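Local coordinates for protein arginase (PDB 6VSS) that hydrolyses L-arginine to urea and L-ornithine, and agmatine to urea and putrescine, using two manganese ions per subunit, at residues 271-275 and 276-280; 82-85 and 86-90; 105-109 and 110-114; 117-121 and 122-126; 206-210 and 211-215. All coordinates share one frame; numbering follows the deposited sequence.

Contact 1 (271-275 and 276-280); sequences DSLDP and SIAPG. With MN (manganese (II) ion), chain I.
D274 and S276 meet through their first torsions. A chi1 of -165° swings the D274 carboxylate away from its own N, toward S276, and OG of S276 lies between its own N and carbonyl carbon (chi1 57°). The result is an Asx turn in the loop after strand 264-269, part of the arginase fold. OD2 of D274 accepts from S276 OG at 2.7 Å and from S276 N at 3.0 Å. The two donors come from opposite faces of the carboxylate, so they fix its rotation. The other oxygen, OD1, takes the backbone N atoms of G287 and G288.

The carbonyl of D274 is doubly used as well. I277 N binds D274 O from above the carbonyl plane, and A278 N binds it in that plane, each at 3.0 Å. This wraps the chain tightly round P275. L273 CB packs on A278 CB at 3.9 Å. D274 and S276 pack on I277 of a neighbouring subunit, so the loop also belongs to a subunit interface.

At the start of 271-275 the loop reaches the active site. D271 grips one manganese with both carboxylate oxygens. The metal lies 2.3 Å from D271 OD1 and 2.2 Å from D271 OD2.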
loop_
_atom_site.group_PDB
_atom_site.type_symbol
_atom_site.label_atom_id
_atom_site.label_comp_id
_atom_site.label_asym_id
_atom_site.label_seq_id
_atom_site.Cartn_x
_atom_site.Cartn_y
_atom_site.Cartn_z
ATOM N N ASP B 271 -8.718 6.129 18.211
ATOM C CA ASP B 271 -9.921 5.959 17.340
ATOM C C ASP B 271 -10.935 7.060 17.599
ATOM O O ASP B 271 -11.813 7.125 16.735
ATOM C CB ASP B 271 -10.608 4.595 17.338
ATOM C CG ASP B 271 -11.374 4.210 18.582
ATOM O OD1 ASP B 271 -11.707 5.037 19.402
ATOM O OD2 ASP B 271 -11.554 3.047 18.730
ATOM N N SER B 272 -10.725 7.981 18.550
ATOM C CA SER B 272 -11.461 9.265 18.621
ATOM C C SER B 272 -11.296 10.045 17.311
ATOM O O SER B 272 -12.253 10.684 16.862
ATOM C CB SER B 272 -11.072 10.119 19.793
ATOM O OG SER B 272 -9.710 10.516 19.753
ATOM N N LEU B 273 -10.143 9.946 16.685
ATOM C CA LEU B 273 -9.856 10.714 15.450
ATOM C C LEU B 273 -10.483 10.025 14.259
ATOM O O LEU B 273 -10.620 8.770 14.261
ATOM C CB LEU B 273 -8.356 10.796 15.240
ATOM C CG LEU B 273 -7.608 11.656 16.247
ATOM C CD1 LEU B 273 -6.117 11.347 16.211
ATOM C CD2 LEU B 273 -7.853 13.117 15.955
ATOM N N ASP B 274 -10.875 10.833 13.276
ATOM C CA ASP B 274 -11.409 10.292 12.019
ATOM C C ASP B 274 -10.373 9.309 11.468
ATOM O O ASP B 274 -9.155 9.486 11.567
ATOM C CB ASP B 274 -11.712 11.382 11.019
ATOM C CG ASP B 274 -12.589 10.839 9.909
ATOM O OD1 ASP B 274 -13.806 10.713 10.103
ATOM O OD2 ASP B 274 -12.037 10.549 8.847
ATOM N N PRO B 275 -10.828 8.179 10.910
ATOM C CA PRO B 275 -9.908 7.232 10.288
ATOM C C PRO B 275 -9.118 7.821 9.100
ATOM O O PRO B 275 -8.155 7.273 8.815
ATOM C CB PRO B 275 -10.845 6.117 9.759
ATOM C CG PRO B 275 -12.062 6.214 10.598
ATOM C CD PRO B 275 -12.209 7.676 10.948
ATOM N N SER B 276 -9.496 8.941 8.498
ATOM C CA SER B 276 -8.687 9.604 7.440
ATOM C C SER B 276 -7.372 10.114 8.057
ATOM O O SER B 276 -6.408 10.381 7.299
ATOM C CB SER B 276 -9.430 10.748 6.841
ATOM O OG SER B 276 -9.805 11.690 7.863
ATOM N N ILE B 277 -7.410 10.421 9.358
ATOM C CA ILE B 277 -6.282 10.980 10.161
ATOM C C ILE B 277 -5.517 9.830 10.845
ATOM O O ILE B 277 -4.256 9.844 10.902
ATOM C CB ILE B 277 -6.841 12.000 11.194
ATOM C CG1 ILE B 277 -7.700 13.111 10.582
ATOM C CG2 ILE B 277 -5.744 12.633 11.994
ATOM C CD1 ILE B 277 -7.075 13.705 9.362
ATOM N N ALA B 278 -6.245 8.875 11.377
ATOM C CA ALA B 278 -5.732 7.807 12.250
ATOM C C ALA B 278 -6.142 6.452 11.696
ATOM O O ALA B 278 -6.965 5.807 12.296
ATOM C CB ALA B 278 -6.238 7.995 13.656
ATOM N N PRO B 279 -5.653 6.025 10.524
ATOM C CA PRO B 279 -6.036 4.740 9.989
ATOM C C PRO B 279 -5.537 3.556 10.831
ATOM O O PRO B 279 -6.135 2.544 10.815
ATOM C CB PRO B 279 -5.456 4.724 8.569
ATOM C CG PRO B 279 -4.411 5.783 8.557
ATOM C CD PRO B 279 -4.753 6.754 9.660
ATOM N N GLY B 280 -4.465 3.770 11.576
ATOM C CA GLY B 280 -3.811 2.734 12.378
ATOM C C GLY B 280 -4.575 2.465 13.654
ATOM O O GLY B 280 -4.041 2.770 14.688
HETATM MN MN MN I . -12.291 3.348 20.818
HETATM O O HOH W 1 -9.596 6.446 13.503
HETATM O O HOH W 2 -12.995 2.230 22.534
#

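Contact 2 (82-85 and 86-90); sequences AFAP and PRIRE
R89 folds back over P85, one turn earlier in helix 84-92. This is an i to i+4 contact in the first turns of the helix. P85 O lies 3.8 Å above the plane of the R89 guanidinium, over its centre. NH1 of R89 is also 3.8 Å from P85 CB. The same carbonyl accepts the backbone N of R89 at 3.0 Å, so P85 O meets both ends of the arginine. A bend at chi3 (-69°) turns the guanidinium back toward the proline.

The second such pair is A84 and I88. I88 N donates to A84 O at 3.0 Å, nearly straight at 161°. CD1 of I88 lies 4.2 Å from A84 CB. Beside them, P85 and P86 stand side by side and point the same way. Neither ring has an N-H to give, which suits the start of a helix.

Outer residues set the arginine. D118 at the end of strand 113-118 forms a salt bridge with R89 NH1. E122 of a neighbouring subunit holds R89 NE. I88 packs on A328 and V332 of helix 323-339. Between the two proline rings, P85 CB and P86 CD are 3.4 Å apart, tighter than usual van der Waals contact.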
loop_
_atom_site.group_PDB
_atom_site.type_symbol
_atom_site.label_atom_id
_atom_site.label_comp_id
_atom_site.label_asym_id
_atom_site.label_seq_id
_atom_site.Cartn_x
_atom_site.Cartn_y
_atom_site.Cartn_z
ATOM N N ALA B 82 -1.050 -4.183 20.831
ATOM C CA ALA B 82 0.004 -4.737 21.721
ATOM C C ALA B 82 1.398 -4.282 21.251
ATOM O O ALA B 82 2.284 -4.112 22.081
ATOM C CB ALA B 82 -0.124 -6.242 21.783
ATOM N N PHE B 83 1.555 -3.936 19.964
ATOM C CA PHE B 83 2.871 -3.639 19.371
ATOM C C PHE B 83 3.115 -2.140 19.424
ATOM O O PHE B 83 4.202 -1.695 19.014
ATOM C CB PHE B 83 2.965 -4.180 17.935
ATOM C CG PHE B 83 2.754 -5.667 17.832
ATOM C CD1 PHE B 83 3.632 -6.553 18.420
ATOM C CD2 PHE B 83 1.637 -6.193 17.214
ATOM C CE1 PHE B 83 3.406 -7.923 18.374
ATOM C CE2 PHE B 83 1.448 -7.568 17.101
ATOM C CZ PHE B 83 2.315 -8.425 17.706
ATOM N N ALA B 84 2.124 -1.370 19.876
ATOM C CA ALA B 84 2.149 0.102 19.779
ATOM C C ALA B 84 3.288 0.786 20.554
ATOM O O ALA B 84 3.920 1.710 20.028
ATOM C CB ALA B 84 0.791 0.636 20.127
ATOM N N PRO B 85 3.565 0.515 21.852
ATOM C CA PRO B 85 4.401 1.446 22.595
ATOM C C PRO B 85 5.774 1.747 21.960
ATOM O O PRO B 85 6.100 2.921 21.847
ATOM C CB PRO B 85 4.430 0.845 24.000
ATOM C CG PRO B 85 3.134 0.077 24.108
ATOM C CD PRO B 85 2.968 -0.507 22.718
ATOM N N PRO B 86 6.608 0.762 21.531
ATOM C CA PRO B 86 7.931 1.024 20.953
ATOM C C PRO B 86 7.848 1.822 19.647
ATOM O O PRO B 86 8.735 2.629 19.395
ATOM C CB PRO B 86 8.509 -0.366 20.616
ATOM C CG PRO B 86 7.775 -1.274 21.578
ATOM C CD PRO B 86 6.380 -0.674 21.668
ATOM N N ARG B 87 6.767 1.643 18.899
ATOM C CA ARG B 87 6.516 2.408 17.638
ATOM C C ARG B 87 6.230 3.866 18.010
ATOM O O ARG B 87 6.760 4.730 17.367
ATOM C CB ARG B 87 5.405 1.757 16.806
ATOM C CG ARG B 87 5.845 0.466 16.134
ATOM C CD ARG B 87 6.835 0.729 15.012
ATOM N NE ARG B 87 6.141 1.130 13.785
ATOM C CZ ARG B 87 5.514 0.253 12.980
ATOM N NH1 ARG B 87 4.906 0.659 11.874
ATOM N NH2 ARG B 87 5.504 -1.037 13.296
ATOM N N ILE B 88 5.462 4.081 19.073
ATOM C CA ILE B 88 5.178 5.479 19.528
ATOM C C ILE B 88 6.472 6.137 20.024
ATOM O O ILE B 88 6.786 7.237 19.528
ATOM C CB ILE B 88 4.063 5.521 20.570
ATOM C CG1 ILE B 88 2.742 4.985 20.023
ATOM C CG2 ILE B 88 3.878 6.935 21.108
ATOM C CD1 ILE B 88 1.782 4.635 21.169
ATOM N N ARG B 89 7.271 5.496 20.870
ATOM C CA ARG B 89 8.542 6.152 21.301
ATOM C C ARG B 89 9.414 6.490 20.088
ATOM O O ARG B 89 10.071 7.517 20.072
ATOM C CB ARG B 89 9.310 5.312 22.305
ATOM C CG ARG B 89 8.516 5.134 23.583
ATOM C CD ARG B 89 9.270 4.421 24.640
ATOM N NE ARG B 89 9.419 3.056 24.208
ATOM C CZ ARG B 89 8.623 2.050 24.592
ATOM N NH1 ARG B 89 7.669 2.253 25.472
ATOM N NH2 ARG B 89 8.854 0.837 24.178
ATOM N N GLU B 90 9.565 5.583 19.166
ATOM C CA GLU B 90 10.424 5.888 18.009
ATOM C C GLU B 90 9.866 7.137 17.305
ATOM O O GLU B 90 10.643 7.940 16.834
ATOM C CB GLU B 90 10.486 4.701 17.052
ATOM C CG GLU B 90 10.975 5.159 15.711
ATOM C CD GLU B 90 11.148 4.054 14.710
ATOM O OE1 GLU B 90 10.135 3.629 14.128
ATOM O OE2 GLU B 90 12.285 3.606 14.562
#

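Contact 3 (105-109 and 110-114); sequences KNLRD and PRVIT
D109 and R111, only two residues apart, form a side-on salt bridge that also closes a turn. D109 OD1 accepts R111 NE at 2.9 Å with its syn lone pair. R111 NH2 donates to D109 OD2 at 2.7 Å and lies on the syn side, though out of the carboxylate plane. The two flat groups are turned 38° against each other. OD1 has a second donor: the backbone N of R111, also at 2.9 Å, comes from above the carboxylate plane. That bond makes an Asx turn, with P110 at its middle. Three good bonds therefore hold the carboxylate, and CG of D109 sits anti to the backbone N (chi1 -176°) to receive them.

V112 N binds D109 O at 3.0 Å. Before it, N106 to D109 is a type I beta turn, and N106 OD1 accepts R108 N in another Asx turn and also bonds to S99 OG.

The apolar contacts are made by L107. Its CD2 touches CG2 of I113 at 3.8 Å and CG1 of V112 at 4.1 Å. L107 and V112 cross at about a right angle.

The turns lead into strand 113-118, the outermost strand of the sheet on this side within the chain. P110 and R111 pack on M54 of helix 25-57. L107 and I113 face helix 323-339, and T114 pairs with strand 63-69.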
loop_
_atom_site.group_PDB
_atom_site.type_symbol
_atom_site.label_atom_id
_atom_site.label_comp_id
_atom_site.label_asym_id
_atom_site.label_seq_id
_atom_site.Cartn_x
_atom_site.Cartn_y
_atom_site.Cartn_z
ATOM N N LYS B 105 7.356 23.838 24.559
ATOM C CA LYS B 105 8.169 23.006 25.493
ATOM C C LYS B 105 9.216 22.170 24.717
ATOM O O LYS B 105 8.970 21.737 23.567
ATOM C CB LYS B 105 7.266 22.206 26.432
ATOM C CG LYS B 105 6.458 23.043 27.431
ATOM C CD LYS B 105 6.204 22.332 28.766
ATOM C CE LYS B 105 5.277 23.089 29.689
ATOM N NZ LYS B 105 4.893 22.273 30.860
ATOM N N ASN B 106 10.387 21.980 25.312
ATOM C CA ASN B 106 11.532 21.254 24.702
ATOM C C ASN B 106 11.546 19.779 25.175
ATOM O O ASN B 106 11.965 19.464 26.323
ATOM C CB ASN B 106 12.837 22.023 24.963
ATOM C CG ASN B 106 14.024 21.480 24.185
ATOM O OD1 ASN B 106 13.947 20.454 23.493
ATOM N ND2 ASN B 106 15.149 22.160 24.309
ATOM N N LEU B 107 11.206 18.862 24.270
ATOM C CA LEU B 107 11.184 17.399 24.537
ATOM C C LEU B 107 12.598 16.854 24.806
ATOM O O LEU B 107 12.702 15.809 25.465
ATOM C CB LEU B 107 10.522 16.718 23.339
ATOM C CG LEU B 107 9.084 17.196 23.090
ATOM C CD1 LEU B 107 8.578 16.757 21.723
ATOM C CD2 LEU B 107 8.153 16.727 24.206
ATOM N N ARG B 108 13.656 17.527 24.358
ATOM C CA ARG B 108 15.058 17.204 24.758
ATOM C C ARG B 108 15.271 17.412 26.259
ATOM O O ARG B 108 16.179 16.791 26.814
ATOM C CB ARG B 108 16.067 18.094 24.039
ATOM C CG ARG B 108 16.238 17.752 22.576
ATOM C CD ARG B 108 17.259 18.696 21.957
ATOM N NE ARG B 108 17.105 18.693 20.515
ATOM C CZ ARG B 108 17.239 17.605 19.768
ATOM N NH1 ARG B 108 17.560 16.445 20.319
ATOM N NH2 ARG B 108 17.062 17.675 18.464
ATOM N N ASP B 109 14.527 18.293 26.904
ATOM C CA ASP B 109 14.637 18.406 28.370
ATOM C C ASP B 109 13.990 17.161 28.980
ATOM O O ASP B 109 12.811 16.942 28.800
ATOM C CB ASP B 109 14.102 19.763 28.797
ATOM C CG ASP B 109 14.228 20.067 30.275
ATOM O OD1 ASP B 109 14.468 19.129 31.082
ATOM O OD2 ASP B 109 14.022 21.243 30.622
ATOM N N PRO B 110 14.724 16.291 29.718
ATOM C CA PRO B 110 14.134 15.144 30.392
ATOM C C PRO B 110 13.034 15.481 31.396
ATOM O O PRO B 110 12.232 14.615 31.697
ATOM C CB PRO B 110 15.291 14.530 31.174
ATOM C CG PRO B 110 16.495 14.942 30.392
ATOM C CD PRO B 110 16.175 16.336 29.918
ATOM N N ARG B 111 12.986 16.720 31.855
ATOM C CA ARG B 111 11.988 17.124 32.863
ATOM C C ARG B 111 10.649 17.306 32.150
ATOM O O ARG B 111 9.648 17.325 32.784
ATOM C CB ARG B 111 12.457 18.407 33.545
ATOM C CG ARG B 111 13.773 18.253 34.291
ATOM C CD ARG B 111 14.242 19.607 34.806
ATOM N NE ARG B 111 14.556 20.481 33.689
ATOM C CZ ARG B 111 15.178 21.644 33.796
ATOM N NH1 ARG B 111 15.570 22.083 34.985
ATOM N NH2 ARG B 111 15.395 22.370 32.707
ATOM N N VAL B 112 10.670 17.456 30.841
ATOM C CA VAL B 112 9.427 17.563 30.035
ATOM C C VAL B 112 8.895 16.169 29.721
ATOM O O VAL B 112 7.686 15.979 29.772
ATOM C CB VAL B 112 9.689 18.355 28.754
ATOM C CG1 VAL B 112 8.422 18.428 27.929
ATOM C CG2 VAL B 112 10.219 19.729 29.107
ATOM N N ILE B 113 9.759 15.241 29.337
ATOM C CA ILE B 113 9.287 13.867 28.995
ATOM C C ILE B 113 10.435 12.877 29.139
ATOM O O ILE B 113 11.571 13.194 28.780
ATOM C CB ILE B 113 8.643 13.836 27.599
ATOM C CG1 ILE B 113 7.885 12.524 27.395
ATOM C CG2 ILE B 113 9.713 14.085 26.515
ATOM C CD1 ILE B 113 7.282 12.409 26.037
ATOM N N THR B 114 10.128 11.707 29.686
ATOM C CA THR B 114 11.142 10.666 29.867
ATOM C C THR B 114 10.478 9.303 29.645
ATOM O O THR B 114 9.305 9.138 30.014
ATOM C CB THR B 114 11.800 10.888 31.236
ATOM O OG1 THR B 114 12.983 10.110 31.277
ATOM C CG2 THR B 114 10.966 10.426 32.396
#

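Contact 4 (117-121 and 122-126); sequences GDVPI and EEIRD
P120 and I124 meet where strand 113-118 gives way to helix 121-125. The strand ends at D118. P120 is the centre of an inverse gamma turn, with a weak bond from I121 N back to V119 O. P120 also takes the N-cap position. From I121 on, the backbone is helical. P120 O accepts I124 N at 3.1 Å, in the carbonyl plane. I121 O accepts R125 N at 2.8 Å, and that bond is almost perfectly straight (177°). These two bonds form the first turns of the helix.

The side chains close round the cap. I124 turns back toward the strand end. Its CD1 lies 4.2 Å from P120 CG and 4.3 Å from V119 CG1, so one methyl bridges the proline ring and the valine. E123 bends at chi2 (92°). Its OE1 comes within 3.2 Å of P120 CB. The second oxygen, OE2, makes a weak hydrogen bond to D118 N of a neighbouring subunit. R125 CD is 4.3 Å from I121 CG2.

E122 OE1 forms a salt bridge with R89 of the same neighbouring subunit. D126 does likewise with K50 and R46 of that subunit. V119 and I124 pack on helix 131-146, and the more exposed R125 touches L134 of it. The arrangement is a strand-to-helix connection at the edge of the parallel sheet, in the alpha/beta fold of the arginase family, with its helix built into a subunit interface.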
loop_
_atom_site.group_PDB
_atom_site.type_symbol
_atom_site.label_atom_id
_atom_site.label_comp_id
_atom_site.label_asym_id
_atom_site.label_seq_id
_atom_site.Cartn_x
_atom_site.Cartn_y
_atom_site.Cartn_z
ATOM N N GLY B 117 9.602 2.600 30.723
ATOM C CA GLY B 117 9.705 1.382 29.901
ATOM C C GLY B 117 8.393 0.634 29.810
ATOM O O GLY B 117 7.376 1.239 30.060
ATOM N N ASP B 118 8.447 -0.628 29.392
ATOM C CA ASP B 118 7.284 -1.435 29.039
ATOM C C ASP B 118 7.149 -2.487 30.133
ATOM O O ASP B 118 8.151 -3.112 30.485
ATOM C CB ASP B 118 7.437 -2.039 27.643
ATOM C CG ASP B 118 7.294 -1.048 26.513
ATOM O OD1 ASP B 118 7.140 0.135 26.778
ATOM O OD2 ASP B 118 7.325 -1.481 25.372
ATOM N N VAL B 119 5.951 -2.643 30.671
ATOM C CA VAL B 119 5.573 -3.870 31.420
ATOM C C VAL B 119 5.577 -5.029 30.424
ATOM O O VAL B 119 4.790 -4.993 29.481
ATOM C CB VAL B 119 4.189 -3.771 32.067
ATOM C CG1 VAL B 119 3.822 -5.090 32.760
ATOM C CG2 VAL B 119 4.101 -2.573 33.008
ATOM N N PRO B 120 6.391 -6.087 30.667
ATOM C CA PRO B 120 6.501 -7.254 29.779
ATOM C C PRO B 120 5.317 -8.225 29.868
ATOM O O PRO B 120 5.393 -9.356 30.453
ATOM C CB PRO B 120 7.796 -7.919 30.266
ATOM C CG PRO B 120 7.851 -7.590 31.736
ATOM C CD PRO B 120 7.261 -6.196 31.847
ATOM N N ILE B 121 4.218 -7.776 29.259
ATOM C CA ILE B 121 2.886 -8.426 29.333
ATOM C C ILE B 121 2.992 -9.867 28.799
ATOM O O ILE B 121 2.529 -10.810 29.490
ATOM C CB ILE B 121 1.862 -7.581 28.545
ATOM C CG1 ILE B 121 1.686 -6.191 29.163
ATOM C CG2 ILE B 121 0.537 -8.327 28.445
ATOM C CD1 ILE B 121 1.167 -6.223 30.603
ATOM N N GLU B 122 3.548 -10.017 27.596
ATOM C CA GLU B 122 3.650 -11.318 26.885
ATOM C C GLU B 122 4.358 -12.333 27.797
ATOM O O GLU B 122 3.824 -13.428 28.011
ATOM C CB GLU B 122 4.355 -11.120 25.529
ATOM C CG GLU B 122 4.753 -12.419 24.808
ATOM C CD GLU B 122 5.327 -12.337 23.373
ATOM O OE1 GLU B 122 6.004 -11.345 22.995
ATOM O OE2 GLU B 122 5.143 -13.307 22.618
ATOM N N GLU B 123 5.538 -12.023 28.303
ATOM C CA GLU B 123 6.324 -12.966 29.149
ATOM C C GLU B 123 5.585 -13.333 30.454
ATOM O O GLU B 123 5.639 -14.519 30.895
ATOM C CB GLU B 123 7.694 -12.376 29.445
ATOM C CG GLU B 123 8.542 -12.169 28.197
ATOM C CD GLU B 123 8.435 -10.789 27.541
ATOM O OE1 GLU B 123 7.490 -10.014 27.878
ATOM O OE2 GLU B 123 9.284 -10.493 26.650
ATOM N N ILE B 124 4.863 -12.392 31.027
ATOM C CA ILE B 124 4.051 -12.652 32.241
ATOM C C ILE B 124 2.857 -13.536 31.894
ATOM O O ILE B 124 2.652 -14.537 32.622
ATOM C CB ILE B 124 3.608 -11.357 32.903
ATOM C CG1 ILE B 124 4.820 -10.624 33.475
ATOM C CG2 ILE B 124 2.554 -11.672 33.954
ATOM C CD1 ILE B 124 4.523 -9.188 33.785
ATOM N N ARG B 125 2.078 -13.179 30.874
ATOM C CA ARG B 125 0.924 -14.018 30.443
ATOM C C ARG B 125 1.486 -15.420 30.195
ATOM O O ARG B 125 0.867 -16.389 30.619
ATOM C CB ARG B 125 0.244 -13.518 29.159
ATOM C CG ARG B 125 -0.888 -12.526 29.390
ATOM C CD ARG B 125 -1.648 -12.003 28.171
ATOM N NE ARG B 125 -2.288 -12.966 27.258
ATOM C CZ ARG B 125 -3.392 -13.693 27.506
ATOM N NH1 ARG B 125 -3.882 -14.487 26.570
ATOM N NH2 ARG B 125 -3.986 -13.659 28.686
ATOM N N ASP B 126 2.632 -15.516 29.529
ATOM C CA ASP B 126 3.243 -16.829 29.173
ATOM C C ASP B 126 3.643 -17.642 30.428
ATOM O O ASP B 126 4.078 -18.748 30.233
ATOM C CB ASP B 126 4.459 -16.698 28.235
ATOM C CG ASP B 126 4.952 -18.060 27.732
ATOM O OD1 ASP B 126 4.113 -18.862 27.290
ATOM O OD2 ASP B 126 6.150 -18.342 27.835
#

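Contact 5 (206-210 and 211-215); sequences RIMEG and GYARR
The methyl of A213 drops into a hollow between I207 and M208 on the last turn of helix 203-209. A213 CB is 3.7 Å from I207 CG2 and 3.9 Å from M208 SD. The thioether chain bends at chi2 (-30°) and chi3, which bring SD to A213 CB and CE to R214 O, 3.6 Å away.

The second bump is the ring of Y212. It lies over G210, whose carbonyl O stands 3.8 Å above the ring, over its centre. G210 has no side chain, so Y212 CE2 can come within 3.6 Å of G210 CA. CB of Y212 also rests beside I207 CG2. Y212 also packs on F164, R168 and S171 of helix 163-174.

The helix ends in a Schellman motif. G211 takes positive phi and turns the chain out of the helix. G211 N binds M208 O at 2.9 Å. Y212 N binds I207 O at 3.2 Å, nearly straight (171°). The chain then enters strand 213-221, completing the beta-alpha-beta unit that starts with strand 178-183.

On the helix, R206 grips E209 side-on, with NE on OE2 and NH2 on OE1. R206 also makes a cation-pi contact with Y197. The chemistry divides: apolar packing and backbone bonds shape the helix end, the ion pair braces the helix, and R206 holds Y197 O and H191 O in the loop following ornithine-binding L189 and Y190.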
loop_
_atom_site.group_PDB
_atom_site.type_symbol
_atom_site.label_atom_id
_atom_site.label_comp_id
_atom_site.label_asym_id
_atom_site.label_seq_id
_atom_site.Cartn_x
_atom_site.Cartn_y
_atom_site.Cartn_z
ATOM N N ARG B 206 -15.830 -0.432 34.780
ATOM C CA ARG B 206 -14.998 -0.851 35.938
ATOM C C ARG B 206 -14.682 0.392 36.774
ATOM O O ARG B 206 -14.902 0.397 38.014
ATOM C CB ARG B 206 -13.743 -1.568 35.440
ATOM C CG ARG B 206 -14.014 -2.781 34.556
ATOM C CD ARG B 206 -14.711 -3.931 35.262
ATOM N NE ARG B 206 -16.172 -3.899 35.141
ATOM C CZ ARG B 206 -16.893 -4.326 34.101
ATOM N NH1 ARG B 206 -16.332 -4.834 33.011
ATOM N NH2 ARG B 206 -18.210 -4.202 34.147
ATOM N N ILE B 207 -14.239 1.455 36.112
ATOM C CA ILE B 207 -13.706 2.657 36.808
ATOM C C ILE B 207 -14.869 3.241 37.587
ATOM O O ILE B 207 -14.751 3.355 38.806
ATOM C CB ILE B 207 -13.065 3.642 35.814
ATOM C CG1 ILE B 207 -11.697 3.158 35.330
ATOM C CG2 ILE B 207 -12.999 5.031 36.386
ATOM C CD1 ILE B 207 -11.238 3.814 34.015
ATOM N N MET B 208 -15.952 3.562 36.884
ATOM C CA MET B 208 -17.166 4.150 37.475
ATOM C C MET B 208 -17.714 3.221 38.580
ATOM O O MET B 208 -18.000 3.725 39.656
ATOM C CB MET B 208 -18.233 4.402 36.406
ATOM C CG MET B 208 -17.917 5.538 35.427
ATOM S SD MET B 208 -16.893 6.925 36.026
ATOM C CE MET B 208 -18.222 8.026 36.516
ATOM N N GLU B 209 -17.845 1.912 38.343
ATOM C CA GLU B 209 -18.304 0.954 39.380
ATOM C C GLU B 209 -17.474 1.160 40.642
ATOM O O GLU B 209 -18.062 1.071 41.694
ATOM C CB GLU B 209 -18.134 -0.514 38.974
ATOM C CG GLU B 209 -19.108 -0.962 37.920
ATOM C CD GLU B 209 -18.681 -2.128 37.047
ATOM O OE1 GLU B 209 -19.412 -2.415 36.072
ATOM O OE2 GLU B 209 -17.642 -2.769 37.351
ATOM N N GLY B 210 -16.151 1.337 40.508
ATOM C CA GLY B 210 -15.186 1.450 41.616
ATOM C C GLY B 210 -15.228 2.800 42.303
ATOM O O GLY B 210 -14.527 2.961 43.322
ATOM N N GLY B 211 -16.016 3.747 41.776
ATOM C CA GLY B 211 -16.008 5.160 42.206
ATOM C C GLY B 211 -14.611 5.731 42.129
ATOM O O GLY B 211 -14.265 6.533 42.947
ATOM N N TYR B 212 -13.775 5.306 41.194
ATOM C CA TYR B 212 -12.380 5.812 41.110
ATOM C C TYR B 212 -12.408 7.176 40.451
ATOM O O TYR B 212 -11.454 7.894 40.581
ATOM C CB TYR B 212 -11.479 4.842 40.347
ATOM C CG TYR B 212 -11.330 3.509 41.030
ATOM C CD1 TYR B 212 -10.708 3.429 42.267
ATOM C CD2 TYR B 212 -11.832 2.342 40.461
ATOM C CE1 TYR B 212 -10.550 2.218 42.909
ATOM C CE2 TYR B 212 -11.676 1.117 41.097
ATOM C CZ TYR B 212 -11.038 1.064 42.327
ATOM O OH TYR B 212 -10.883 -0.113 42.987
ATOM N N ALA B 213 -13.487 7.491 39.743
ATOM C CA ALA B 213 -13.657 8.764 39.002
ATOM C C ALA B 213 -14.958 9.441 39.438
ATOM O O ALA B 213 -15.901 8.711 39.789
ATOM C CB ALA B 213 -13.626 8.519 37.523
ATOM N N ARG B 214 -14.979 10.777 39.453
ATOM C CA ARG B 214 -16.206 11.571 39.729
ATOM C C ARG B 214 -16.811 11.996 38.389
ATOM O O ARG B 214 -17.713 11.342 37.942
ATOM C CB ARG B 214 -15.862 12.745 40.637
ATOM C CG ARG B 214 -17.031 13.669 40.940
ATOM C CD ARG B 214 -16.555 14.802 41.825
ATOM N NE ARG B 214 -15.633 15.640 41.077
ATOM C CZ ARG B 214 -15.456 16.926 41.269
ATOM N NH1 ARG B 214 -16.131 17.550 42.224
ATOM N NH2 ARG B 214 -14.596 17.578 40.504
ATOM N N ARG B 215 -16.262 13.012 37.746
ATOM C CA ARG B 215 -16.642 13.397 36.382
ATOM C C ARG B 215 -15.896 12.516 35.381
ATOM O O ARG B 215 -14.770 12.034 35.667
ATOM C CB ARG B 215 -16.360 14.879 36.196
ATOM C CG ARG B 215 -17.178 15.747 37.148
ATOM C CD ARG B 215 -17.006 17.217 36.850
ATOM N NE ARG B 215 -17.466 17.539 35.516
ATOM C CZ ARG B 215 -17.073 18.597 34.821
ATOM N NH1 ARG B 215 -16.202 19.465 35.316
ATOM N NH2 ARG B 215 -17.569 18.797 33.621
#

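How the contacts relate
Contact 1 is buried and is the only one whose segments bind a metal; it also lies where three subunits meet. Contacts 2 to 5 are partly buried, with exposed residues in 3, 4 and 5. Contacts 2 and 4 touch each other through R89 and D118, and both face the same neighbouring subunit. Contact 3 shares strand 113-118 with contact 4, at the other end, but meets no other chain. Contact 5 is within one subunit, on the opposite side of the chain's centre from contacts 2 and 3. The chemistry varies with place. Contacts 2 and 4 build helix starts with prolines, contact 5 ends a helix with glycines, and contacts 1 and 3 bend loops round aspartates.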